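Local coordinates for tail spike protein (Acinetobacter phage vB_AbaP_AS12, PDB 6EU4) that probably recognises and breaks down the capsular polysaccharide of the phage's Acinetobacter baumannii host, as a homotrimeric tailspike, at residues A[132-137]-A[178-183]; A[214-219]-A[236-241]; A[305-310]-A[356-361]; A[403-408]-A[436-441]. All coordinates share one frame; numbering follows the deposited sequence.

How the contacts relate
The four contacts come in series along the chain, each closing before the next opens, and all belong to the long parallel beta-helix. Contacts 1, 2 and 4 join neighbouring coils, while contact 3 bridges loops two coils apart. Contacts 1 and 2, both with strand pairing, have centres 11 Å apart and meet where Ala179 packs on Pro214 and Ile216. Contacts 3 and 4, centres 14 Å apart, are linked by a probable hydrogen bond from Asn357 ND2 to Ser404 OG. The centres of contacts 1 and 4 lie 46 Å apart. Along the rod the setting thus changes, from paired strands bordering the second subunit to a surface loop contact (3) and a buried corner (4) within one chain.

Contact 1 of 4, residues A[132-137]-A[178-183]; sequences YYNSNT and VAIPRV
Tyr133 lays its ring across the neighbouring strand, with Ala179 CA over one face, 4.1 Å from the ring centroid in a CH-pi contact. A first torsion of 60°, putting CG between backbone N and carbonyl carbon, turns the ring that way and leaves Ala179 CB 3.5 Å from Tyr133 OH, itself hydrogen-bonded to Tyr221. On the face carrying Tyr132 and Val178, Ile180 CD1 reaches Tyr132 CB at 3.7 Å. Between these faces the strands pair in parallel: Tyr133 N bonds to Val178 O, and Tyr133 O accepts from Ile180 N. Asn134 carries the pairing on with its side chain, ND2 lying 2.9 Å from Ile180 O in a nearly straight bond (170°) from above the carbonyl plane. Beyond it the extended Arg182 passes a guanidinium face over Ser135 CB, 3.8 Å from NE. One water joins Ser135 OG, also hydrogen-bonded to Gln189 N, to Arg182 N; another joins Ser135 N to Arg182 NE. With Arg182 NH2 salt-bridged to Asp146 of the second subunit, two coils of the beta-helix are held by direct bonds at and just past the strand ends and by water and charge at the subunit border.

Contact 2 of 4, residues A[214-219]-A[236-241]; sequences PLIALS and VDAWMC
Cys241 points its thiol back at the preceding coil, SG resting 3.8 Å from Ala217 C and 4.0 Å from Ser219 CB. On the same face Ile216 lies alongside Ala238, with CG1 3.5 Å from Ala238 CB, and its CD1 extends to Cys241 SG. A first torsion of 51°, with CG1 wedged between backbone N and carbonyl carbon, brings that branch across to the next strand. Leu218 forks over two residues: CD1 meets Trp239 CH2 at 3.8 Å, while CD2 touches Met240 CB. The rest of the indole takes Ala217 CB over one face, 3.4 Å from the centroid of the five-membered ring in a close CH-pi contact, and Trp277 of the second subunit meets the same tryptophan. Under the side chains, parallel strands 215-217 and 237-239 stack in register, as in successive rungs of a beta-helix, by bonds such as Ile216 N to Asp237 O and Trp239 N to Ile216 O. Pro214 O is gripped twice, by Val236 N on a lone pair and by Asp237 N almost straight ahead. Backbone bonding thus fixes the register, and apolar side chains supply most of the rest, Ala217 CB small enough to lie close over the indole.

Contact 3 of 4, residues A[305-310]-A[356-361]; sequences GADGSP and YNKYKP
A type II beta turn from Ala306 to Ser309, with Gly308 at a positive phi, aims the Gly308 amide at Tyr359 OH in the opposing loop. Both loops follow strands of the parallel beta-helix: strand 284-304 leads into residues 305-310, and strand 351-355 into residues 356-361. The contact therefore joins surface loops from different coils; neither segment has regular secondary structure here. The amide bond is direct: Gly308 N lies 3.0 Å from Tyr359 OH, with 167° at the hydrogen, and comes in at the edge of the ring, near its plane. The same hydroxyl is also hydrogen-bonded to His333 ND1, which places two partners on it. The phenol is sandwiched. Pro310 CB sits over the centre of one face, 3.6 Å from the centroid in a CH-pi contact, while CG of the preceding Lys358 covers the opposite face nearer the rim. Past CG the lysine runs straight out, taking its ammonium group to Asp307, whose CG stands anti to the backbone N. The two side chains meet at roughly a right angle, and the carboxylate plane is turned 87° from that of the phenol. Lys358 NZ reaches Asp307 OD1 at 2.8 Å in a salt bridge, on the syn side and 18° out of the carboxylate plane.

Contact 4 of 4, residues A[403-408]-A[436-441]; sequences CSALAY and TAFTKL
Apolar contact dominates, with Phe438 presented to both Ala405 and Tyr408. Its CB and CD2 each lie 3.7 Å from Ala405 CB, while the far end of the ring, CZ, comes to 3.4 Å from Tyr408 CD1. The two aromatic side chains run at about a right angle to each other, yet their ring planes are inclined by only 36°, with centroids 5.6 Å apart, an oblique pairing. Tyr408 gets there with CG anti to its backbone N (chi1 178°), which swings the ring across to the loop; its hydroxyl end finds Thr436 CG2 at 4.0 Å. At the other end Leu441 CD1 approaches the backbone of the corner, 3.7 Å from Leu406 N. The corner belongs to the parallel beta-helix: the chain bends at Leu406 into strand 407-408, and the loop 436-441 leads to strand 443-445 of the next coil, whose Tyr444 stacks on Phe438. No conventional hydrogen bond crosses between the two segments. Instead, carbonyls meet CA-H groups in both directions, Leu441 CA to Ser404 O and Ala405 CA to Lys440 O, each at 3.3 Å. The loop amides bond to side chains outside the two segments, Phe438 N to Asn370 OD1 and Leu441 N to Glu428 OE2. Sulfur makes a further contact, Cys403 SG resting 3.5 Å from Thr439 O.

Contact 1 of 4, residues A[132-137]-A[178-183]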
loop_
_atom_site.group_PDB
_atom_site.type_symbol
_atom_site.label_atom_id
_atom_site.label_comp_id
_atom_site.label_asym_id
_atom_site.label_seq_id
_atom_site.Cartn_x
_atom_site.Cartn_y
_atom_site.Cartn_z
ATOM N N TYR A 132 20.013 -15.242 26.104
ATOM C CA TYR A 132 20.377 -14.811 24.768
ATOM C C TYR A 132 20.183 -15.934 23.759
ATOM O O TYR A 132 20.157 -17.122 24.091
ATOM C CB TYR A 132 21.828 -14.297 24.739
ATOM C CG TYR A 132 22.885 -15.362 24.942
ATOM C CD1 TYR A 132 23.345 -16.133 23.877
ATOM C CD2 TYR A 132 23.416 -15.601 26.202
ATOM C CE1 TYR A 132 24.312 -17.116 24.073
ATOM C CE2 TYR A 132 24.379 -16.577 26.397
ATOM C CZ TYR A 132 24.819 -17.318 25.326
ATOM O OH TYR A 132 25.760 -18.292 25.512
ATOM N N TYR A 133 20.024 -15.525 22.507
ATOM C CA TYR A 133 20.017 -16.446 21.394
ATOM C C TYR A 133 20.956 -15.904 20.328
ATOM O O TYR A 133 21.237 -14.705 20.287
ATOM C CB TYR A 133 18.595 -16.637 20.849
ATOM C CG TYR A 133 17.919 -15.369 20.333
ATOM C CD1 TYR A 133 17.326 -14.459 21.202
ATOM C CD2 TYR A 133 17.844 -15.101 18.965
ATOM C CE1 TYR A 133 16.707 -13.313 20.726
ATOM C CE2 TYR A 133 17.218 -13.946 18.488
ATOM C CZ TYR A 133 16.659 -13.059 19.370
ATOM O OH TYR A 133 16.034 -11.918 18.904
ATOM N N ASN A 134 21.441 -16.806 19.458
ATOM C CA ASN A 134 22.393 -16.432 18.427
ATOM C C ASN A 134 21.707 -16.486 17.085
ATOM O O ASN A 134 20.992 -15.534 16.716
ATOM C CB ASN A 134 23.641 -17.333 18.486
ATOM C CG ASN A 134 24.340 -17.302 19.836
ATOM O OD1 ASN A 134 24.620 -18.355 20.417
ATOM N ND2 ASN A 134 24.652 -16.105 20.330
ATOM N N SER A 135 21.900 -17.532 16.286
ATOM C CA SER A 135 21.373 -17.599 14.933
ATOM C C SER A 135 20.757 -18.967 14.694
ATOM O O SER A 135 21.022 -19.929 15.419
ATOM C CB SER A 135 22.487 -17.309 13.916
ATOM O OG SER A 135 22.856 -15.942 14.022
ATOM N N ASN A 136 19.932 -19.051 13.649
ATOM C CA ASN A 136 19.276 -20.304 13.283
ATOM C C ASN A 136 18.517 -20.894 14.461
ATOM O O ASN A 136 18.548 -22.101 14.707
ATOM C CB ASN A 136 20.289 -21.307 12.737
ATOM C CG ASN A 136 19.719 -22.171 11.627
ATOM O OD1 ASN A 136 19.964 -21.935 10.441
ATOM N ND2 ASN A 136 18.961 -23.187 12.012
ATOM N N THR A 137 17.832 -20.032 15.204
ATOM C CA THR A 137 17.116 -20.428 16.404
ATOM C C THR A 137 15.624 -20.297 16.161
ATOM O O THR A 137 15.144 -19.214 15.809
ATOM C CB THR A 137 17.525 -19.552 17.587
ATOM O OG1 THR A 137 18.941 -19.512 17.652
ATOM C CG2 THR A 137 16.995 -20.125 18.878
ATOM N N VAL A 178 18.165 -11.238 24.725
ATOM C CA VAL A 178 19.205 -10.529 23.985
ATOM C C VAL A 178 19.586 -11.353 22.763
ATOM O O VAL A 178 19.859 -12.552 22.886
ATOM C CB VAL A 178 20.455 -10.287 24.855
ATOM C CG1 VAL A 178 21.530 -9.503 24.086
ATOM C CG2 VAL A 178 20.071 -9.572 26.150
ATOM N N ALA A 179 19.624 -10.712 21.597
ATOM C CA ALA A 179 20.122 -11.332 20.372
ATOM C C ALA A 179 21.603 -10.999 20.228
ATOM O O ALA A 179 21.976 -9.823 20.258
ATOM C CB ALA A 179 19.356 -10.820 19.149
ATOM N N ILE A 180 22.434 -12.024 20.073
ATOM C CA ILE A 180 23.888 -11.867 19.980
ATOM C C ILE A 180 24.413 -12.627 18.761
ATOM O O ILE A 180 24.144 -13.830 18.628
ATOM C CB ILE A 180 24.584 -12.370 21.261
ATOM C CG1 ILE A 180 24.010 -11.685 22.496
ATOM C CG2 ILE A 180 26.104 -12.203 21.150
ATOM C CD1 ILE A 180 24.676 -12.083 23.854
ATOM N N PRO A 181 25.215 -12.019 17.881
ATOM C CA PRO A 181 25.745 -12.787 16.744
ATOM C C PRO A 181 26.667 -13.906 17.206
ATOM O O PRO A 181 27.384 -13.793 18.208
ATOM C CB PRO A 181 26.520 -11.742 15.921
ATOM C CG PRO A 181 25.969 -10.420 16.383
ATOM C CD PRO A 181 25.642 -10.616 17.831
ATOM N N ARG A 182 26.660 -14.994 16.440
ATOM C CA ARG A 182 27.706 -16.002 16.592
ATOM C C ARG A 182 29.080 -15.363 16.438
ATOM O O ARG A 182 29.245 -14.352 15.754
ATOM C CB ARG A 182 27.542 -17.103 15.551
ATOM C CG ARG A 182 26.285 -17.941 15.653
ATOM C CD ARG A 182 26.205 -18.868 14.405
ATOM N NE ARG A 182 25.175 -19.887 14.527
ATOM C CZ ARG A 182 24.861 -20.752 13.566
ATOM N NH1 ARG A 182 25.476 -20.710 12.390
ATOM N NH2 ARG A 182 23.919 -21.658 13.781
ATOM N N VAL A 183 30.082 -15.961 17.087
ATOM C CA VAL A 183 31.451 -15.472 16.943
ATOM C C VAL A 183 31.867 -15.591 15.491
ATOM O O VAL A 183 31.646 -16.621 14.845
ATOM C CB VAL A 183 32.400 -16.236 17.883
ATOM C CG1 VAL A 183 32.040 -15.954 19.325
ATOM C CG2 VAL A 183 32.351 -17.735 17.608
HETATM O O HOH W 1 25.405 -15.136 13.751
HETATM O O HOH W 2 23.440 -20.195 16.812
HETATM O O HOH W 3 22.428 -22.937 16.339
#

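Contact 2 of 4, residues A[214-219]-A[236-241]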
loop_
_atom_site.group_PDB
_atom_site.type_symbol
_atom_site.label_atom_id
_atom_site.label_comp_id
_atom_site.label_asym_id
_atom_site.label_seq_id
_atom_site.Cartn_x
_atom_site.Cartn_y
_atom_site.Cartn_z
ATOM N N PRO A 214 20.400 -5.832 19.090
ATOM C CA PRO A 214 21.085 -4.713 18.425
ATOM C C PRO A 214 21.377 -4.988 16.957
ATOM O O PRO A 214 21.143 -4.112 16.114
ATOM C CB PRO A 214 22.366 -4.537 19.249
ATOM C CG PRO A 214 22.527 -5.823 20.035
ATOM C CD PRO A 214 21.116 -6.302 20.284
ATOM N N LEU A 215 21.877 -6.178 16.631
ATOM C CA LEU A 215 22.328 -6.532 15.280
ATOM C C LEU A 215 21.575 -7.796 14.865
ATOM O O LEU A 215 21.912 -8.893 15.323
ATOM C CB LEU A 215 23.847 -6.752 15.245
ATOM C CG LEU A 215 24.731 -5.670 15.886
ATOM C CD1 LEU A 215 26.199 -6.084 15.870
ATOM C CD2 LEU A 215 24.554 -4.331 15.185
ATOM N N ILE A 216 20.564 -7.652 14.004
ATOM C CA ILE A 216 19.719 -8.779 13.605
ATOM C C ILE A 216 19.457 -8.717 12.110
ATOM O O ILE A 216 19.467 -7.644 11.493
ATOM C CB ILE A 216 18.367 -8.822 14.366
ATOM C CG1 ILE A 216 17.663 -7.468 14.286
ATOM C CG2 ILE A 216 18.589 -9.248 15.808
ATOM C CD1 ILE A 216 16.241 -7.475 14.833
ATOM N N ALA A 217 19.235 -9.888 11.524
ATOM C CA ALA A 217 18.976 -9.953 10.096
ATOM C C ALA A 217 18.217 -11.225 9.774
ATOM O O ALA A 217 18.321 -12.231 10.481
ATOM C CB ALA A 217 20.272 -9.942 9.279
ATOM N N LEU A 218 17.513 -11.179 8.651
ATOM C CA LEU A 218 17.047 -12.385 7.974
ATOM C C LEU A 218 16.215 -13.274 8.902
ATOM O O LEU A 218 16.453 -14.478 9.018
ATOM C CB LEU A 218 18.239 -13.155 7.409
ATOM C CG LEU A 218 19.082 -12.388 6.399
ATOM C CD1 LEU A 218 20.441 -13.073 6.260
ATOM C CD2 LEU A 218 18.401 -12.288 5.047
ATOM N N SER A 219 15.230 -12.669 9.573
ATOM C CA SER A 219 14.540 -13.337 10.675
ATOM C C SER A 219 13.053 -13.043 10.625
ATOM O O SER A 219 12.605 -12.071 9.998
ATOM C CB SER A 219 15.072 -12.894 12.039
ATOM O OG SER A 219 16.395 -13.348 12.254
ATOM N N VAL A 236 19.716 -1.726 16.731
ATOM C CA VAL A 236 20.632 -0.765 16.109
ATOM C C VAL A 236 20.663 -0.917 14.590
ATOM O O VAL A 236 20.632 0.074 13.849
ATOM C CB VAL A 236 22.057 -0.922 16.686
ATOM C CG1 VAL A 236 23.037 -0.047 15.945
ATOM C CG2 VAL A 236 22.102 -0.615 18.184
ATOM N N ASP A 237 20.800 -2.154 14.112
ATOM C CA ASP A 237 20.984 -2.458 12.695
ATOM C C ASP A 237 20.223 -3.758 12.469
ATOM O O ASP A 237 20.676 -4.828 12.893
ATOM C CB ASP A 237 22.467 -2.591 12.343
ATOM C CG ASP A 237 22.723 -2.844 10.851
ATOM O OD1 ASP A 237 21.868 -3.402 10.140
ATOM O OD2 ASP A 237 23.841 -2.507 10.395
ATOM N N ALA A 238 19.055 -3.642 11.846
ATOM C CA ALA A 238 18.184 -4.753 11.505
ATOM C C ALA A 238 17.928 -4.705 10.009
ATOM O O ALA A 238 17.633 -3.636 9.459
ATOM C CB ALA A 238 16.857 -4.664 12.282
ATOM N N TRP A 239 18.047 -5.845 9.346
ATOM C CA TRP A 239 17.708 -5.880 7.931
ATOM C C TRP A 239 17.042 -7.193 7.559
ATOM O O TRP A 239 17.342 -8.254 8.118
ATOM C CB TRP A 239 18.937 -5.606 7.069
ATOM C CG TRP A 239 20.136 -6.497 7.269
ATOM C CD1 TRP A 239 21.082 -6.419 8.273
ATOM C CD2 TRP A 239 20.532 -7.574 6.431
ATOM N NE1 TRP A 239 22.039 -7.379 8.089
ATOM C CE2 TRP A 239 21.724 -8.106 6.967
ATOM C CE3 TRP A 239 19.997 -8.142 5.264
ATOM C CZ2 TRP A 239 22.380 -9.188 6.391
ATOM C CZ3 TRP A 239 20.660 -9.206 4.687
ATOM C CH2 TRP A 239 21.842 -9.713 5.254
HETATM N N MSE A 240 16.097 -7.101 6.630
HETATM C CA MSE A 240 15.370 -8.279 6.177
HETATM C C MSE A 240 14.759 -9.045 7.354
HETATM O O MSE A 240 15.015 -10.243 7.540
HETATM C CB MSE A 240 16.278 -9.197 5.349
HETATM C CG MSE A 240 16.531 -8.682 3.965
HETATM SE SE MSE A 240 14.911 -8.960 2.860
HETATM C CE MSE A 240 15.440 -7.856 1.348
ATOM N N CYS A 241 13.920 -8.351 8.132
ATOM C CA CYS A 241 13.168 -8.984 9.207
ATOM C C CYS A 241 11.700 -8.634 9.066
ATOM O O CYS A 241 11.355 -7.510 8.675
ATOM C CB CYS A 241 13.649 -8.557 10.594
ATOM S SG CYS A 241 15.351 -9.001 10.999
#

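Contact 3 of 4, residues A[305-310]-A[356-361]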
loop_
_atom_site.group_PDB
_atom_site.type_symbol
_atom_site.label_atom_id
_atom_site.label_comp_id
_atom_site.label_asym_id
_atom_site.label_seq_id
_atom_site.Cartn_x
_atom_site.Cartn_y
_atom_site.Cartn_z
ATOM N N GLY A 305 1.675 8.548 25.678
ATOM C CA GLY A 305 1.540 9.749 26.473
ATOM C C GLY A 305 0.399 9.619 27.460
ATOM O O GLY A 305 -0.387 8.665 27.431
ATOM N N ALA A 306 0.300 10.589 28.351
ATOM C CA ALA A 306 -0.774 10.626 29.326
ATOM C C ALA A 306 -1.222 12.069 29.495
ATOM O O ALA A 306 -0.457 13.005 29.261
ATOM C CB ALA A 306 -0.322 10.052 30.676
ATOM N N ASP A 307 -2.464 12.235 29.929
ATOM C CA ASP A 307 -3.020 13.568 30.091
ATOM C C ASP A 307 -2.172 14.359 31.069
ATOM O O ASP A 307 -1.967 13.943 32.219
ATOM C CB ASP A 307 -4.464 13.461 30.576
ATOM C CG ASP A 307 -5.268 14.722 30.319
ATOM O OD1 ASP A 307 -4.704 15.740 29.850
ATOM O OD2 ASP A 307 -6.471 14.688 30.631
ATOM N N GLY A 308 -1.663 15.496 30.612
ATOM C CA GLY A 308 -0.771 16.323 31.401
ATOM C C GLY A 308 0.687 15.898 31.404
ATOM O O GLY A 308 1.520 16.629 31.969
ATOM N N SER A 309 1.013 14.733 30.817
ATOM C CA SER A 309 2.379 14.203 30.728
ATOM C C SER A 309 2.581 13.698 29.307
ATOM O O SER A 309 2.579 12.483 29.041
ATOM C CB SER A 309 2.615 13.078 31.741
ATOM O OG SER A 309 2.539 13.566 33.061
ATOM N N PRO A 310 2.691 14.614 28.351
ATOM C CA PRO A 310 2.717 14.211 26.940
ATOM C C PRO A 310 3.993 13.483 26.561
ATOM O O PRO A 310 5.075 13.726 27.108
ATOM C CB PRO A 310 2.605 15.543 26.197
ATOM C CG PRO A 310 3.224 16.536 27.141
ATOM C CD PRO A 310 2.743 16.080 28.501
ATOM N N TYR A 356 -5.221 14.447 21.581
ATOM C CA TYR A 356 -5.426 15.684 22.333
ATOM C C TYR A 356 -4.259 16.621 22.057
ATOM O O TYR A 356 -3.238 16.595 22.740
ATOM C CB TYR A 356 -5.594 15.348 23.801
ATOM C CG TYR A 356 -6.763 14.444 23.936
ATOM C CD1 TYR A 356 -8.063 14.933 23.788
ATOM C CD2 TYR A 356 -6.587 13.087 24.096
ATOM C CE1 TYR A 356 -9.166 14.079 23.864
ATOM C CE2 TYR A 356 -7.694 12.230 24.189
ATOM C CZ TYR A 356 -8.962 12.731 24.061
ATOM O OH TYR A 356 -10.040 11.865 24.142
ATOM N N ASN A 357 -4.420 17.452 21.020
ATOM C CA ASN A 357 -3.342 18.292 20.507
ATOM C C ASN A 357 -3.339 19.633 21.245
ATOM O O ASN A 357 -3.654 20.696 20.700
ATOM C CB ASN A 357 -3.479 18.482 18.998
ATOM C CG ASN A 357 -4.834 19.087 18.584
ATOM O OD1 ASN A 357 -5.894 18.698 19.074
ATOM N ND2 ASN A 357 -4.787 20.049 17.684
ATOM N N LYS A 358 -2.945 19.558 22.518
ATOM C CA LYS A 358 -2.955 20.720 23.405
ATOM C C LYS A 358 -1.604 20.995 24.058
ATOM O O LYS A 358 -1.546 21.749 25.042
ATOM C CB LYS A 358 -4.018 20.553 24.496
ATOM C CG LYS A 358 -3.816 19.319 25.369
ATOM C CD LYS A 358 -4.880 19.251 26.494
ATOM C CE LYS A 358 -4.621 18.069 27.412
ATOM N NZ LYS A 358 -5.666 17.937 28.469
ATOM N N TYR A 359 -0.518 20.426 23.545
ATOM C CA TYR A 359 0.769 20.472 24.220
ATOM C C TYR A 359 1.768 21.335 23.460
ATOM O O TYR A 359 1.789 21.355 22.224
ATOM C CB TYR A 359 1.311 19.061 24.413
ATOM C CG TYR A 359 0.385 18.229 25.257
ATOM C CD1 TYR A 359 0.334 18.424 26.638
ATOM C CD2 TYR A 359 -0.449 17.276 24.693
ATOM C CE1 TYR A 359 -0.490 17.693 27.423
ATOM C CE2 TYR A 359 -1.302 16.528 25.489
ATOM C CZ TYR A 359 -1.314 16.761 26.858
ATOM O OH TYR A 359 -2.129 16.053 27.708
ATOM N N LYS A 360 2.608 22.029 24.220
ATOM C CA LYS A 360 3.583 22.959 23.674
ATOM C C LYS A 360 4.918 22.789 24.380
ATOM O O LYS A 360 4.955 22.514 25.589
ATOM C CB LYS A 360 3.120 24.417 23.830
ATOM C CG LYS A 360 1.825 24.712 23.105
ATOM C CD LYS A 360 1.328 26.131 23.320
ATOM C CE LYS A 360 0.056 26.329 22.540
ATOM N NZ LYS A 360 -0.510 27.706 22.749
ATOM N N PRO A 361 6.024 23.001 23.667
ATOM C CA PRO A 361 7.339 23.001 24.307
ATOM C C PRO A 361 7.558 24.267 25.115
ATOM O O PRO A 361 6.970 25.316 24.853
ATOM C CB PRO A 361 8.303 22.940 23.113
ATOM C CG PRO A 361 7.604 23.736 22.059
ATOM C CD PRO A 361 6.118 23.359 22.235
#

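Contact 4 of 4, residues A[403-408]-A[436-441]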
loop_
_atom_site.group_PDB
_atom_site.type_symbol
_atom_site.label_atom_id
_atom_site.label_comp_id
_atom_site.label_asym_id
_atom_site.label_seq_id
_atom_site.Cartn_x
_atom_site.Cartn_y
_atom_site.Cartn_z
ATOM N N CYS A 403 -4.363 24.853 21.314
ATOM C CA CYS A 403 -4.347 23.927 20.193
ATOM C C CYS A 403 -3.034 24.004 19.411
ATOM O O CYS A 403 -2.336 25.026 19.402
ATOM C CB CYS A 403 -5.529 24.192 19.260
ATOM S SG CYS A 403 -5.394 25.689 18.244
ATOM N N SER A 404 -2.697 22.891 18.767
ATOM C CA SER A 404 -1.519 22.791 17.928
ATOM C C SER A 404 -1.811 23.288 16.513
ATOM O O SER A 404 -2.967 23.452 16.098
ATOM C CB SER A 404 -1.031 21.350 17.853
ATOM O OG SER A 404 -1.887 20.567 17.029
ATOM N N ALA A 405 -0.732 23.469 15.751
ATOM C CA ALA A 405 -0.817 23.517 14.303
ATOM C C ALA A 405 -1.075 22.113 13.731
ATOM O O ALA A 405 -0.828 21.095 14.382
ATOM C CB ALA A 405 0.484 24.079 13.720
ATOM N N LEU A 406 -1.599 22.053 12.498
ATOM C CA LEU A 406 -1.608 20.773 11.793
ATOM C C LEU A 406 -0.195 20.389 11.394
ATOM O O LEU A 406 0.247 19.262 11.634
ATOM C CB LEU A 406 -2.497 20.804 10.543
ATOM C CG LEU A 406 -2.441 19.521 9.687
ATOM C CD1 LEU A 406 -2.979 18.337 10.534
ATOM C CD2 LEU A 406 -3.235 19.627 8.384
ATOM N N ALA A 407 0.546 21.326 10.812
ATOM C CA ALA A 407 1.855 20.991 10.277
ATOM C C ALA A 407 2.772 22.198 10.254
ATOM O O ALA A 407 2.332 23.335 10.073
ATOM C CB ALA A 407 1.751 20.430 8.865
ATOM N N TYR A 408 4.057 21.913 10.451
ATOM C CA TYR A 408 5.155 22.833 10.239
ATOM C C TYR A 408 6.097 22.173 9.256
ATOM O O TYR A 408 6.499 21.022 9.464
ATOM C CB TYR A 408 5.897 23.138 11.532
ATOM C CG TYR A 408 7.067 24.066 11.329
ATOM C CD1 TYR A 408 6.872 25.362 10.890
ATOM C CD2 TYR A 408 8.360 23.644 11.578
ATOM C CE1 TYR A 408 7.915 26.216 10.707
ATOM C CE2 TYR A 408 9.425 24.517 11.401
ATOM C CZ TYR A 408 9.187 25.795 10.977
ATOM O OH TYR A 408 10.229 26.674 10.771
ATOM N N THR A 436 7.860 29.539 15.023
ATOM C CA THR A 436 7.972 28.134 15.419
ATOM C C THR A 436 7.021 27.815 16.569
ATOM O O THR A 436 7.205 26.808 17.259
ATOM C CB THR A 436 9.404 27.742 15.807
ATOM O OG1 THR A 436 9.880 28.573 16.881
ATOM C CG2 THR A 436 10.345 27.851 14.596
ATOM N N ALA A 437 6.013 28.654 16.783
ATOM C CA ALA A 437 4.984 28.428 17.787
ATOM C C ALA A 437 3.670 28.921 17.213
ATOM O O ALA A 437 3.593 30.055 16.727
ATOM C CB ALA A 437 5.301 29.157 19.099
ATOM N N PHE A 438 2.648 28.076 17.274
ATOM C CA PHE A 438 1.412 28.286 16.546
ATOM C C PHE A 438 0.211 28.296 17.480
ATOM O O PHE A 438 0.248 27.754 18.591
ATOM C CB PHE A 438 1.289 27.209 15.473
ATOM C CG PHE A 438 2.568 27.056 14.690
ATOM C CD1 PHE A 438 2.932 28.026 13.774
ATOM C CD2 PHE A 438 3.438 26.007 14.931
ATOM C CE1 PHE A 438 4.150 27.946 13.100
ATOM C CE2 PHE A 438 4.645 25.915 14.232
ATOM C CZ PHE A 438 4.993 26.885 13.341
ATOM N N THR A 439 -0.864 28.946 17.012
ATOM C CA THR A 439 -2.079 29.076 17.807
ATOM C C THR A 439 -3.339 28.728 17.031
ATOM O O THR A 439 -4.449 28.959 17.532
ATOM C CB THR A 439 -2.190 30.506 18.356
ATOM O OG1 THR A 439 -2.269 31.426 17.262
ATOM C CG2 THR A 439 -0.977 30.864 19.210
ATOM N N LYS A 440 -3.203 28.190 15.826
ATOM C CA LYS A 440 -4.333 27.697 15.059
ATOM C C LYS A 440 -3.965 26.376 14.403
ATOM O O LYS A 440 -2.794 26.096 14.146
ATOM C CB LYS A 440 -4.763 28.708 13.984
ATOM C CG LYS A 440 -5.259 30.032 14.550
ATOM C CD LYS A 440 -5.743 30.933 13.432
ATOM C CE LYS A 440 -6.491 32.149 13.968
ATOM N NZ LYS A 440 -5.661 32.916 14.895
ATOM N N LEU A 441 -4.989 25.572 14.107
ATOM C CA LEU A 441 -4.802 24.268 13.472
ATOM C C LEU A 441 -4.598 24.509 11.978
ATOM O O LEU A 441 -5.481 24.290 11.144
ATOM C CB LEU A 441 -5.992 23.361 13.763
ATOM C CG LEU A 441 -5.870 21.914 13.288
ATOM C CD1 LEU A 441 -4.772 21.179 14.078
ATOM C CD2 LEU A 441 -7.221 21.197 13.435
#